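Local coordinates for protein aryl acylamidase (bacterium CSBL00001, PDB 4YJ6) that probably hydrolyses the amide bond of N-acyl arylamines (aryl-acylamidase activity) as a member of the amidase signature family, at residues A[229-234]-A[260-265]; A[458-463]-A[472-477]; A[196-201]-A[481-486]. All coordinates share one frame; numbering follows the deposited sequence.

How the interactions relate
Following the chain, residues 196-201, which lead into and form strand 198-201, come first and wait until 481-486 to be met, so interaction 3 closes a loop of some 280 residues and the other two contacts nest within it. Interaction 1 closes a short excursion, from the start of helix 231-241 to the loop before strand 270-273. Interaction 2 follows in series and joins strand 454-462 to helix 467-480. Val231 of interaction 1 packs on Tyr198 and Trp483 of interaction 3, and the Tyr198 hydroxyl is probably hydrogen-bonded to Ser474 of interaction 2. Interactions 2 and 3 tie helix 467-480 and the residues after it to the large mixed sheet.

Interaction 1. Residues A[229-234]-A[260-265]; sequences RTVRDA and SALAQG
Leu262 pushes its two methyl groups against the first turn of the helix that starts at Val231. Its CD2 meets CG1 of Val231 at 3.8 Å and lies 3.9 Å from CA of Arg232, while CD1 runs beside the aliphatic root of the arginine, 4.1 Å from Arg232 CG. Both methyls thus rest against Arg232 CA, CD2 leaning to the valine and CD1 to the arginine stem. Leu262 and Val231 lie alongside, pointing opposite ways, and the leucine is roughly perpendicular to the arginine side chain. With CG1 of Val231 anti to the backbone N (chi1 177°), that methyl faces the leucine. The valine is buried; the arginine, extended until it bends at chi3, is exposed, so the contact grades from core to surface. Ile471 of helix 467-480 also touches Leu262, and Arg479 of that helix binds the leucine carbonyl. The helix start is itself capped: Thr230 OG1 accepts from Asp233 N at 2.9 Å. This is apolar packing of a type I turn, Ala261 to Gln264, on the N-capped first turn of helix 231-241.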
ATOM      1  N   ARG A 229       0.037  11.355  -4.321  1.00 12.63           N
ATOM      2  CA  ARG A 229      -0.651  11.780  -5.542  1.00 12.10           C
ATOM      3  C   ARG A 229       0.345  12.062  -6.643  1.00 11.85           C
ATOM      4  O   ARG A 229      -0.047  12.106  -7.814  1.00 12.95           O
ATOM      5  CB  ARG A 229      -1.514  13.040  -5.310  1.00 11.66           C
ATOM      6  CG  ARG A 229      -2.736  12.765  -4.393  1.00 13.27           C
ATOM      7  CD  ARG A 229      -3.669  13.976  -4.226  1.00 13.30           C
ATOM      8  NE  ARG A 229      -2.958  15.085  -3.609  1.00 14.31           N
ATOM      9  CZ  ARG A 229      -2.796  15.238  -2.290  1.00 13.81           C
ATOM     10  NH1 ARG A 229      -3.359  14.403  -1.417  1.00 12.86           N
ATOM     11  NH2 ARG A 229      -2.088  16.265  -1.858  1.00 12.20           N
ATOM     12  N   THR A 230       1.612  12.290  -6.296  1.00 12.85           N
ATOM     13  CA  THR A 230       2.653  12.528  -7.305  1.00 12.37           C
ATOM     14  C   THR A 230       3.813  11.574  -7.131  1.00 13.14           C
ATOM     15  O   THR A 230       4.098  11.111  -6.026  1.00 12.60           O
ATOM     16  CB  THR A 230       3.259  13.942  -7.235  1.00 12.35           C
ATOM     17  OG1 THR A 230       4.095  14.069  -6.052  1.00 12.68           O
ATOM     18  CG2 THR A 230       2.162  14.991  -7.192  1.00 15.16           C
ATOM     19  N   VAL A 231       4.510  11.323  -8.229  1.00 12.13           N
ATOM     20  CA  VAL A 231       5.661  10.445  -8.175  1.00 11.54           C
ATOM     21  C   VAL A 231       6.785  11.123  -7.405  1.00 12.57           C
ATOM     22  O   VAL A 231       7.478  10.460  -6.633  1.00 11.21           O
ATOM     23  CB  VAL A 231       6.109  10.015  -9.593  1.00 12.87           C
ATOM     24  CG1 VAL A 231       7.372   9.141  -9.515  1.00 12.03           C
ATOM     25  CG2 VAL A 231       4.930   9.263 -10.274  1.00 12.17           C
ATOM     26  N   ARG A 232       6.937  12.446  -7.558  1.00 13.10           N
ATOM     27  CA  ARG A 232       7.963  13.182  -6.823  1.00 12.51           C
ATOM     28  C   ARG A 232       7.757  13.004  -5.301  1.00 11.99           C
ATOM     29  O   ARG A 232       8.715  12.810  -4.562  1.00 11.29           O
ATOM     30  CB  ARG A 232       7.914  14.695  -7.162  1.00 13.13           C
ATOM     31  CG  ARG A 232       8.881  15.559  -6.290  1.00 17.60           C
ATOM     32  CD  ARG A 232       8.882  17.036  -6.743  1.00 19.40           C
ATOM     33  NE  ARG A 232       9.424  17.084  -8.107  1.00 31.54           N
ATOM     34  CZ  ARG A 232       8.814  17.594  -9.194  1.00 41.08           C
ATOM     35  NH1 ARG A 232       7.610  18.199  -9.123  1.00 39.16           N
ATOM     36  NH2 ARG A 232       9.432  17.519 -10.382  1.00 38.72           N
ATOM     37  N   ASP A 233       6.525  13.071  -4.822  1.00 11.68           N
ATOM     38  CA  ASP A 233       6.323  12.940  -3.375  1.00 13.10           C
ATOM     39  C   ASP A 233       6.706  11.534  -2.935  1.00 12.32           C
ATOM     40  O   ASP A 233       7.156  11.326  -1.801  1.00 10.90           O
ATOM     41  CB  ASP A 233       4.882  13.196  -2.955  1.00 11.77           C
ATOM     42  CG  ASP A 233       4.559  14.697  -2.835  1.00 12.44           C
ATOM     43  OD1 ASP A 233       5.476  15.533  -2.980  1.00 13.42           O
ATOM     44  OD2 ASP A 233       3.388  14.993  -2.577  1.00 14.80           O
ATOM     45  N   ALA A 234       6.461  10.553  -3.781  1.00 10.24           N
ATOM     46  CA  ALA A 234       6.823   9.182  -3.408  1.00  9.16           C
ATOM     47  C   ALA A 234       8.334   9.049  -3.361  1.00  9.98           C
ATOM     48  O   ALA A 234       8.892   8.389  -2.493  1.00 10.17           O
ATOM     49  CB  ALA A 234       6.221   8.179  -4.434  1.00 11.77           C
ATOM     50  N   SER A 260      16.608  11.334  -8.129  1.00 14.00           N
ATOM     51  CA  SER A 260      17.514  11.414  -9.263  1.00 16.22           C
ATOM     52  C   SER A 260      16.921  10.753 -10.511  1.00 15.03           C
ATOM     53  O   SER A 260      17.349  11.034 -11.630  1.00 16.87           O
ATOM     54  CB  SER A 260      18.885  10.805  -8.948  1.00 18.12           C
ATOM     55  OG  SER A 260      18.824   9.378  -8.866  1.00 16.63           O
ATOM     56  N   ALA A 261      15.944   9.885 -10.315  1.00 11.99           N
ATOM     57  CA  ALA A 261      15.325   9.146 -11.418  1.00 14.89           C
ATOM     58  C   ALA A 261      14.129   9.873 -12.040  1.00 14.36           C
ATOM     59  O   ALA A 261      13.648   9.481 -13.118  1.00 14.30           O
ATOM     60  CB  ALA A 261      14.866   7.790 -10.905  1.00 16.29           C
ATOM     61  N   LEU A 262      13.640  10.925 -11.392  1.00 13.59           N
ATOM     62  CA  LEU A 262      12.399  11.572 -11.853  1.00 11.85           C
ATOM     63  C   LEU A 262      12.506  12.096 -13.284  1.00 14.98           C
ATOM     64  O   LEU A 262      11.556  11.978 -14.045  1.00 15.35           O
ATOM     65  CB  LEU A 262      11.984  12.746 -10.952  1.00 14.25           C
ATOM     66  CG  LEU A 262      11.595  12.319  -9.527  1.00 12.71           C
ATOM     67  CD1 LEU A 262      11.543  13.539  -8.597  1.00 15.54           C
ATOM     68  CD2 LEU A 262      10.296  11.490  -9.516  1.00 12.19           C
ATOM     69  N   ALA A 263      13.652  12.646 -13.650  1.00 16.06           N
ATOM     70  CA  ALA A 263      13.800  13.241 -14.988  1.00 17.25           C
ATOM     71  C   ALA A 263      14.465  12.330 -16.010  1.00 19.02           C
ATOM     72  O   ALA A 263      14.786  12.765 -17.126  1.00 22.20           O
ATOM     73  CB  ALA A 263      14.595  14.557 -14.886  1.00 18.21           C
ATOM     74  N   GLN A 264      14.674  11.069 -15.666  1.00 15.62           N
ATOM     75  CA  GLN A 264      15.494  10.195 -16.472  1.00 18.27           C
ATOM     76  C   GLN A 264      14.841   9.790 -17.804  1.00 21.14           C
ATOM     77  O   GLN A 264      15.539   9.573 -18.792  1.00 20.70           O
ATOM     78  CB  GLN A 264      15.749   8.950 -15.659  1.00 23.19           C
ATOM     79  CG  GLN A 264      16.714   8.027 -16.255  1.00 27.78           C
ATOM     80  CD  GLN A 264      17.217   7.077 -15.201  1.00 35.60           C
ATOM     81  OE1 GLN A 264      17.098   5.865 -15.356  1.00 41.53           O
ATOM     82  NE2 GLN A 264      17.769   7.623 -14.093  1.00 40.01           N
ATOM     83  N   GLY A 265      13.519   9.647 -17.812  1.00 17.37           N
ATOM     84  CA  GLY A 265      12.806   9.188 -19.003  1.00 19.75           C
ATOM     85  C   GLY A 265      12.966   7.683 -19.230  1.00 20.16           C
ATOM     86  O   GLY A 265      13.536   6.967 -18.397  1.00 18.99           O
TER

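Interaction 2. Residues A[458-463]-A[472-477]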
HETATM    1  N   MSE A 458      -2.347   0.856 -13.499  1.00 11.68           N
HETATM    2  CA  MSE A 458      -1.387   0.010 -14.198  1.00 10.15           C
HETATM    3  C   MSE A 458      -0.167  -0.232 -13.316  1.00 14.42           C
HETATM    4  O   MSE A 458       0.322   0.690 -12.672  1.00 12.73           O
HETATM    5  CB  MSE A 458      -0.923   0.704 -15.466  1.00 14.00           C
HETATM    6  CG  MSE A 458       0.301   0.043 -16.016  1.00 15.98           C
HETATM    7 SE   MSE A 458       0.594   0.826 -17.783  1.00 44.07          SE
HETATM    8  CE  MSE A 458       1.310   2.492 -17.217  1.00 21.37           C
ATOM      9  N   LEU A 459       0.291  -1.484 -13.250  1.00 11.27           N
ATOM     10  CA  LEU A 459       1.464  -1.803 -12.428  1.00  9.74           C
ATOM     11  C   LEU A 459       2.702  -1.748 -13.298  1.00 11.19           C
ATOM     12  O   LEU A 459       2.734  -2.314 -14.391  1.00 12.13           O
ATOM     13  CB  LEU A 459       1.324  -3.216 -11.859  1.00 10.08           C
ATOM     14  CG  LEU A 459       2.335  -3.511 -10.730  1.00 10.31           C
ATOM     15  CD1 LEU A 459       1.968  -2.630  -9.511  1.00  9.23           C
ATOM     16  CD2 LEU A 459       2.281  -4.989 -10.338  1.00  9.27           C
ATOM     17  N   ILE A 460       3.709  -1.024 -12.826  1.00  8.90           N
ATOM     18  CA  ILE A 460       5.013  -1.017 -13.447  1.00  9.04           C
ATOM     19  C   ILE A 460       5.951  -1.824 -12.564  1.00 11.81           C
ATOM     20  O   ILE A 460       6.137  -1.480 -11.389  1.00 10.19           O
ATOM     21  CB  ILE A 460       5.534   0.437 -13.528  1.00  9.81           C
ATOM     22  CG1 ILE A 460       4.554   1.306 -14.341  1.00 14.26           C
ATOM     23  CG2 ILE A 460       6.995   0.497 -14.079  1.00 10.91           C
ATOM     24  CD1 ILE A 460       4.985   2.794 -14.471  1.00 12.78           C
ATOM     25  N   ILE A 461       6.527  -2.893 -13.111  1.00  8.59           N
ATOM     26  CA  ILE A 461       7.420  -3.750 -12.330  1.00 10.38           C
ATOM     27  C   ILE A 461       8.854  -3.606 -12.841  1.00  9.96           C
ATOM     28  O   ILE A 461       9.087  -3.650 -14.073  1.00  9.71           O
ATOM     29  CB  ILE A 461       6.986  -5.243 -12.461  1.00 10.64           C
ATOM     30  CG1 ILE A 461       5.491  -5.421 -12.119  1.00 12.13           C
ATOM     31  CG2 ILE A 461       7.886  -6.140 -11.560  1.00  8.48           C
ATOM     32  CD1 ILE A 461       4.973  -6.921 -12.280  1.00 13.12           C
ATOM     33  N   GLY A 462       9.823  -3.449 -11.923  1.00  9.87           N
ATOM     34  CA  GLY A 462      11.221  -3.456 -12.319  1.00 10.05           C
ATOM     35  C   GLY A 462      11.916  -4.740 -11.948  1.00  9.05           C
ATOM     36  O   GLY A 462      11.368  -5.581 -11.227  1.00  9.01           O
ATOM     37  N   ASP A 463      13.142  -4.883 -12.451  1.00  9.17           N
ATOM     38  CA  ASP A 463      14.010  -6.008 -12.087  1.00 10.18           C
ATOM     39  C   ASP A 463      14.282  -5.913 -10.590  1.00  9.88           C
ATOM     40  O   ASP A 463      14.056  -4.868  -9.966  1.00  9.44           O
ATOM     41  CB  ASP A 463      15.327  -5.865 -12.859  1.00 10.69           C
ATOM     42  CG  ASP A 463      16.196  -7.100 -12.828  1.00 12.60           C
ATOM     43  OD1 ASP A 463      15.779  -8.181 -12.373  1.00 11.55           O
ATOM     44  OD2 ASP A 463      17.338  -6.973 -13.330  1.00 16.39           O
ATOM     45  N   ALA A 472      11.531   6.111 -12.567  1.00 11.15           N
ATOM     46  CA  ALA A 472      11.751   6.816 -13.849  1.00 13.36           C
ATOM     47  C   ALA A 472      10.555   6.591 -14.785  1.00 13.50           C
ATOM     48  O   ALA A 472      10.002   7.542 -15.392  1.00 13.03           O
ATOM     49  CB  ALA A 472      13.018   6.329 -14.511  1.00 14.18           C
ATOM     50  N   ALA A 473      10.143   5.340 -14.921  1.00 11.28           N
ATOM     51  CA  ALA A 473       8.996   5.046 -15.798  1.00 10.73           C
ATOM     52  C   ALA A 473       7.696   5.692 -15.277  1.00 14.36           C
ATOM     53  O   ALA A 473       6.845   6.153 -16.065  1.00 12.32           O
ATOM     54  CB  ALA A 473       8.826   3.534 -15.913  1.00 11.40           C
ATOM     55  N   SER A 474       7.511   5.676 -13.954  1.00 10.90           N
ATOM     56  CA  SER A 474       6.320   6.240 -13.353  1.00 11.06           C
ATOM     57  C   SER A 474       6.260   7.735 -13.640  1.00 10.95           C
ATOM     58  O   SER A 474       5.197   8.255 -13.977  1.00 12.36           O
ATOM     59  CB  SER A 474       6.335   6.020 -11.815  1.00 11.60           C
ATOM     60  OG  SER A 474       6.300   4.629 -11.511  1.00 10.27           O
ATOM     61  N   ALA A 475       7.380   8.434 -13.441  1.00 10.19           N
ATOM     62  CA  ALA A 475       7.376   9.890 -13.630  1.00 11.46           C
ATOM     63  C   ALA A 475       7.191  10.218 -15.114  1.00 14.42           C
ATOM     64  O   ALA A 475       6.567  11.205 -15.446  1.00 14.51           O
ATOM     65  CB  ALA A 475       8.663  10.533 -13.106  1.00 11.82           C
ATOM     66  N   ALA A 476       7.781   9.409 -15.979  1.00 11.88           N
ATOM     67  CA  ALA A 476       7.622   9.628 -17.425  1.00 12.21           C
ATOM     68  C   ALA A 476       6.148   9.485 -17.817  1.00 13.08           C
ATOM     69  O   ALA A 476       5.585  10.299 -18.598  1.00 14.57           O
ATOM     70  CB  ALA A 476       8.502   8.650 -18.174  1.00 10.43           C
ATOM     71  N   PHE A 477       5.493   8.455 -17.291  1.00 12.80           N
ATOM     72  CA  PHE A 477       4.068   8.247 -17.574  1.00 14.56           C
ATOM     73  C   PHE A 477       3.243   9.398 -16.978  1.00 13.82           C
ATOM     74  O   PHE A 477       2.307   9.875 -17.590  1.00 15.47           O
ATOM     75  CB  PHE A 477       3.612   6.892 -17.016  1.00 13.25           C
ATOM     76  CG  PHE A 477       2.195   6.549 -17.343  1.00 14.61           C
ATOM     77  CD1 PHE A 477       1.883   6.001 -18.580  1.00 14.27           C
ATOM     78  CD2 PHE A 477       1.171   6.792 -16.424  1.00 14.68           C
ATOM     79  CE1 PHE A 477       0.550   5.698 -18.908  1.00 17.42           C
ATOM     80  CE2 PHE A 477      -0.156   6.474 -16.719  1.00 15.75           C
ATOM     81  CZ  PHE A 477      -0.475   5.930 -17.967  1.00 17.08           C
TER
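Met458, a selenomethionine here, and Phe477 reach toward each other across the gap, and the terminal methyl lands over one face of the ring. CE lies 3.8 Å from the centroid of the Phe477 ring and 15° off its normal, a CH-pi contact. It is nearest to CE1 of Phe477, at 3.7 Å, so the methyl is shifted somewhat toward the rim. The selenium follows from farther back, 5.4 Å from the same centroid and still above the face, which makes the pair a Met-aromatic contact led by the methyl. The side chain of Met458 runs extended through chi1 and chi2, then bends at chi3 (76°) to set CE over the ring.

Two residues on along the strand, Ile460 points to the same side and spreads its branches under the helix. CG2 faces the methyl of Ala473, with 4.0 Å between Ile460 CG2 and Ala473 CB. The longer branch reaches Ser474, where CD1 of Ile460 comes 3.7 Å from OG. That hydroxyl is buried but has polar company: it is hydrogen-bonded to Val470 O, one turn back in the helix, and to the Tyr198 hydroxyl, so the isoleucine methyl covers an oxygen already engaged. Val446, on the neighbouring strand 443-451, touches Met458, Ile460 and Ser474 alike, and Val296 of helix 284-299 packs on Phe477.

The axes of strand 458-462 and helix segment 472-477 are roughly antiparallel, 147° between directions, with a closest approach of 9.5 Å. Ile460 thus meets Ala473 and Ser474, and Met458, earlier in the strand, meets Phe477, later in the helix. The arrangement is that of a strand followed by a helix that turns back over the face of its own sheet, the layered alpha/beta packing of the amidase signature fold.

Interaction 3. Residues A[196-201]-A[481-486]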
ATOM      1  N   ASN A 196      -6.991   6.263  -7.752  1.00 11.08           N
ATOM      2  CA  ASN A 196      -6.282   7.246  -8.582  1.00 12.38           C
ATOM      3  C   ASN A 196      -5.080   7.805  -7.830  1.00 13.07           C
ATOM      4  O   ASN A 196      -4.741   8.958  -8.004  1.00 12.41           O
ATOM      5  CB  ASN A 196      -7.219   8.433  -9.000  1.00 13.40           C
ATOM      6  CG  ASN A 196      -6.694   9.210 -10.175  1.00 12.42           C
ATOM      7  OD1 ASN A 196      -6.512   8.646 -11.253  1.00 14.15           O
ATOM      8  ND2 ASN A 196      -6.480  10.513  -9.998  1.00 13.91           N
ATOM      9  N   THR A 197      -4.448   6.985  -6.987  1.00 11.69           N
ATOM     10  CA  THR A 197      -3.224   7.420  -6.331  1.00 12.80           C
ATOM     11  C   THR A 197      -2.042   6.540  -6.718  1.00 12.72           C
ATOM     12  O   THR A 197      -2.204   5.490  -7.345  1.00 10.12           O
ATOM     13  CB  THR A 197      -3.407   7.479  -4.819  1.00 11.70           C
ATOM     14  OG1 THR A 197      -3.969   6.248  -4.342  1.00 11.42           O
ATOM     15  CG2 THR A 197      -4.375   8.649  -4.458  1.00 13.29           C
ATOM     16  N   TYR A 198      -0.844   7.034  -6.416  1.00 11.02           N
ATOM     17  CA  TYR A 198       0.378   6.326  -6.786  1.00 11.82           C
ATOM     18  C   TYR A 198       0.863   5.521  -5.594  1.00 11.15           C
ATOM     19  O   TYR A 198       1.100   6.076  -4.514  1.00 11.37           O
ATOM     20  CB  TYR A 198       1.401   7.359  -7.201  1.00 10.08           C
ATOM     21  CG  TYR A 198       2.741   6.767  -7.623  1.00 10.85           C
ATOM     22  CD1 TYR A 198       2.864   6.060  -8.828  1.00 10.15           C
ATOM     23  CD2 TYR A 198       3.873   6.919  -6.828  1.00 11.83           C
ATOM     24  CE1 TYR A 198       4.085   5.547  -9.227  1.00 10.34           C
ATOM     25  CE2 TYR A 198       5.097   6.392  -7.207  1.00 10.42           C
ATOM     26  CZ  TYR A 198       5.196   5.705  -8.401  1.00 12.29           C
ATOM     27  OH  TYR A 198       6.398   5.196  -8.774  1.00 11.36           O
ATOM     28  N   GLY A 199       1.014   4.211  -5.768  1.00 11.05           N
ATOM     29  CA  GLY A 199       1.400   3.356  -4.657  1.00 10.41           C
ATOM     30  C   GLY A 199       2.732   2.724  -4.982  1.00 11.39           C
ATOM     31  O   GLY A 199       2.817   1.977  -5.962  1.00 10.46           O
ATOM     32  N   PHE A 200       3.756   2.973  -4.153  1.00  9.75           N
ATOM     33  CA  PHE A 200       5.109   2.483  -4.449  1.00  8.87           C
ATOM     34  C   PHE A 200       5.499   1.329  -3.517  1.00  8.43           C
ATOM     35  O   PHE A 200       5.632   1.548  -2.297  1.00  9.24           O
ATOM     36  CB  PHE A 200       6.172   3.601  -4.318  1.00  9.95           C
ATOM     37  CG  PHE A 200       7.499   3.191  -4.899  1.00 10.92           C
ATOM     38  CD1 PHE A 200       7.763   3.409  -6.246  1.00 10.36           C
ATOM     39  CD2 PHE A 200       8.448   2.549  -4.130  1.00 10.65           C
ATOM     40  CE1 PHE A 200       8.966   3.007  -6.821  1.00 12.13           C
ATOM     41  CE2 PHE A 200       9.660   2.143  -4.685  1.00 11.98           C
ATOM     42  CZ  PHE A 200       9.906   2.357  -6.042  1.00 10.06           C
ATOM     43  N   GLN A 201       5.687   0.132  -4.087  1.00  8.05           N
ATOM     44  CA  GLN A 201       6.087  -1.074  -3.339  1.00  9.81           C
ATOM     45  C   GLN A 201       7.579  -1.333  -3.620  1.00  8.99           C
ATOM     46  O   GLN A 201       7.950  -1.756  -4.725  1.00  9.33           O
ATOM     47  CB  GLN A 201       5.210  -2.286  -3.747  1.00 10.08           C
ATOM     48  CG  GLN A 201       5.706  -3.652  -3.162  1.00 10.05           C
ATOM     49  CD  GLN A 201       6.308  -4.502  -4.255  1.00  9.22           C
ATOM     50  OE1 GLN A 201       5.634  -4.790  -5.253  1.00 10.57           O
ATOM     51  NE2 GLN A 201       7.573  -4.886  -4.106  1.00  9.51           N
ATOM     52  N   SER A 481       0.843  11.229 -19.428  1.00 14.56           N
ATOM     53  CA  SER A 481      -0.531  10.789 -19.204  1.00 14.78           C
ATOM     54  C   SER A 481      -0.964  11.135 -17.785  1.00 15.64           C
ATOM     55  O   SER A 481      -1.167  10.258 -16.942  1.00 15.97           O
ATOM     56  CB  SER A 481      -0.607   9.265 -19.446  1.00 18.09           C
ATOM     57  OG  SER A 481      -1.930   8.736 -19.265  1.00 18.95           O
ATOM     58  N   PRO A 482      -1.105  12.434 -17.509  1.00 15.15           N
ATOM     59  CA  PRO A 482      -1.443  12.868 -16.161  1.00 17.30           C
ATOM     60  C   PRO A 482      -2.772  12.338 -15.660  1.00 18.25           C
ATOM     61  O   PRO A 482      -3.703  12.069 -16.437  1.00 18.36           O
ATOM     62  CB  PRO A 482      -1.484  14.399 -16.264  1.00 18.58           C
ATOM     63  CG  PRO A 482      -1.580  14.705 -17.731  1.00 18.45           C
ATOM     64  CD  PRO A 482      -0.900  13.565 -18.437  1.00 18.22           C
ATOM     65  N   TRP A 483      -2.838  12.183 -14.340  1.00 14.49           N
ATOM     66  CA  TRP A 483      -4.037  11.742 -13.668  1.00 15.29           C
ATOM     67  C   TRP A 483      -4.544  12.775 -12.660  1.00 14.32           C
ATOM     68  O   TRP A 483      -5.588  12.571 -12.051  1.00 14.79           O
ATOM     69  CB  TRP A 483      -3.805  10.407 -12.952  1.00 14.52           C
ATOM     70  CG  TRP A 483      -2.736  10.454 -11.858  1.00 13.48           C
ATOM     71  CD1 TRP A 483      -2.881  10.908 -10.571  1.00 14.21           C
ATOM     72  CD2 TRP A 483      -1.396   9.978 -11.974  1.00 12.24           C
ATOM     73  NE1 TRP A 483      -1.692  10.745  -9.878  1.00 12.53           N
ATOM     74  CE2 TRP A 483      -0.766  10.182 -10.712  1.00 11.88           C
ATOM     75  CE3 TRP A 483      -0.655   9.409 -13.020  1.00 12.14           C
ATOM     76  CZ2 TRP A 483       0.571   9.845 -10.475  1.00 14.59           C
ATOM     77  CZ3 TRP A 483       0.681   9.050 -12.777  1.00 13.30           C
ATOM     78  CH2 TRP A 483       1.278   9.285 -11.503  1.00 12.54           C
ATOM     79  N   SER A 484      -3.826  13.878 -12.506  1.00 14.32           N
ATOM     80  CA  SER A 484      -4.204  14.853 -11.471  1.00 17.86           C
ATOM     81  C   SER A 484      -5.579  15.459 -11.747  1.00 17.23           C
ATOM     82  O   SER A 484      -6.303  15.812 -10.827  1.00 16.82           O
ATOM     83  CB  SER A 484      -3.148  15.959 -11.365  1.00 19.82           C
ATOM     84  OG  SER A 484      -3.071  16.653 -12.590  1.00 24.54           O
ATOM     85  N   GLN A 485      -5.944  15.587 -13.029  1.00 17.80           N
ATOM     86  CA  GLN A 485      -7.245  16.165 -13.353  1.00 20.01           C
ATOM     87  C   GLN A 485      -8.370  15.340 -12.769  1.00 18.99           C
ATOM     88  O   GLN A 485      -9.424  15.872 -12.458  1.00 21.07           O
ATOM     89  CB  GLN A 485      -7.444  16.295 -14.880  1.00 19.60           C
ATOM     90  CG  GLN A 485      -7.594  14.979 -15.598  1.00 22.14           C
ATOM     91  CD  GLN A 485      -6.268  14.358 -15.993  1.00 23.06           C
ATOM     92  OE1 GLN A 485      -5.180  14.830 -15.617  1.00 21.60           O
ATOM     93  NE2 GLN A 485      -6.349  13.309 -16.799  1.00 24.21           N
ATOM     94  N   TYR A 486      -8.177  14.028 -12.611  1.00 16.74           N
ATOM     95  CA  TYR A 486      -9.262  13.208 -12.089  1.00 16.05           C
ATOM     96  C   TYR A 486      -9.590  13.505 -10.608  1.00 15.32           C
ATOM     97  O   TYR A 486     -10.674  13.153 -10.129  1.00 16.89           O
ATOM     98  CB  TYR A 486      -8.941  11.723 -12.237  1.00 15.96           C
ATOM     99  CG  TYR A 486      -8.622  11.301 -13.674  1.00 18.13           C
ATOM    100  CD1 TYR A 486      -9.472  11.614 -14.730  1.00 20.13           C
ATOM    101  CD2 TYR A 486      -7.454  10.605 -13.958  1.00 17.32           C
ATOM    102  CE1 TYR A 486      -9.158  11.234 -16.046  1.00 20.98           C
ATOM    103  CE2 TYR A 486      -7.130  10.216 -15.251  1.00 18.49           C
ATOM    104  CZ  TYR A 486      -7.983  10.541 -16.292  1.00 18.51           C
ATOM    105  OH  TYR A 486      -7.632  10.141 -17.552  1.00 21.81           O
TER
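Asn196 has the most surface buried here, and its carboxamide is lodged between Trp483 and Tyr486. ND2 donates to the backbone O of Trp483 at 3.0 Å in a nearly straight bond, 167° at the hydrogen. The acceptor lies in the plane of the asparagine amide, but the donor stands above the carbonyl plane of Trp483. Tyr486 N reaches that same oxygen from the opposite face, so two N-H groups grip it, one from a side chain and one from the backbone of its own turn. CG of Asn196 is anti to the backbone N (chi1 -162°), which carries the amide across to the loop.

The other end of the amide is set among carbons: OD1 of Asn196 lies 3.6 Å from CB of Trp483 and 3.5 Å from CD2 of Tyr486. Amide and indole planes are perpendicular, and the amide meets the tyrosine ring almost as steeply, at 76°.

Trp483, next in buried surface, sends its indole in the same direction as the chain takes from Asn196 into the strand, toward Tyr198. The six-membered ring extends to that residue, where CZ2 of Trp483 is 4.2 Å from CB of Tyr198. The indole NE1 is hydrogen-bonded to Arg229 O, which helps to fix the rotation of the ring.

Asn196 follows helix 190-195, closing it with a Schellman motif, and leads into strand 198-201, which runs between strands 223-228 and 443-451. Residues 481-486, a loop running into a 3-10 turn, follow helix 467-480, and their tryptophan touches both Pro447 of strand 443-451 and Val231 of helix 231-241.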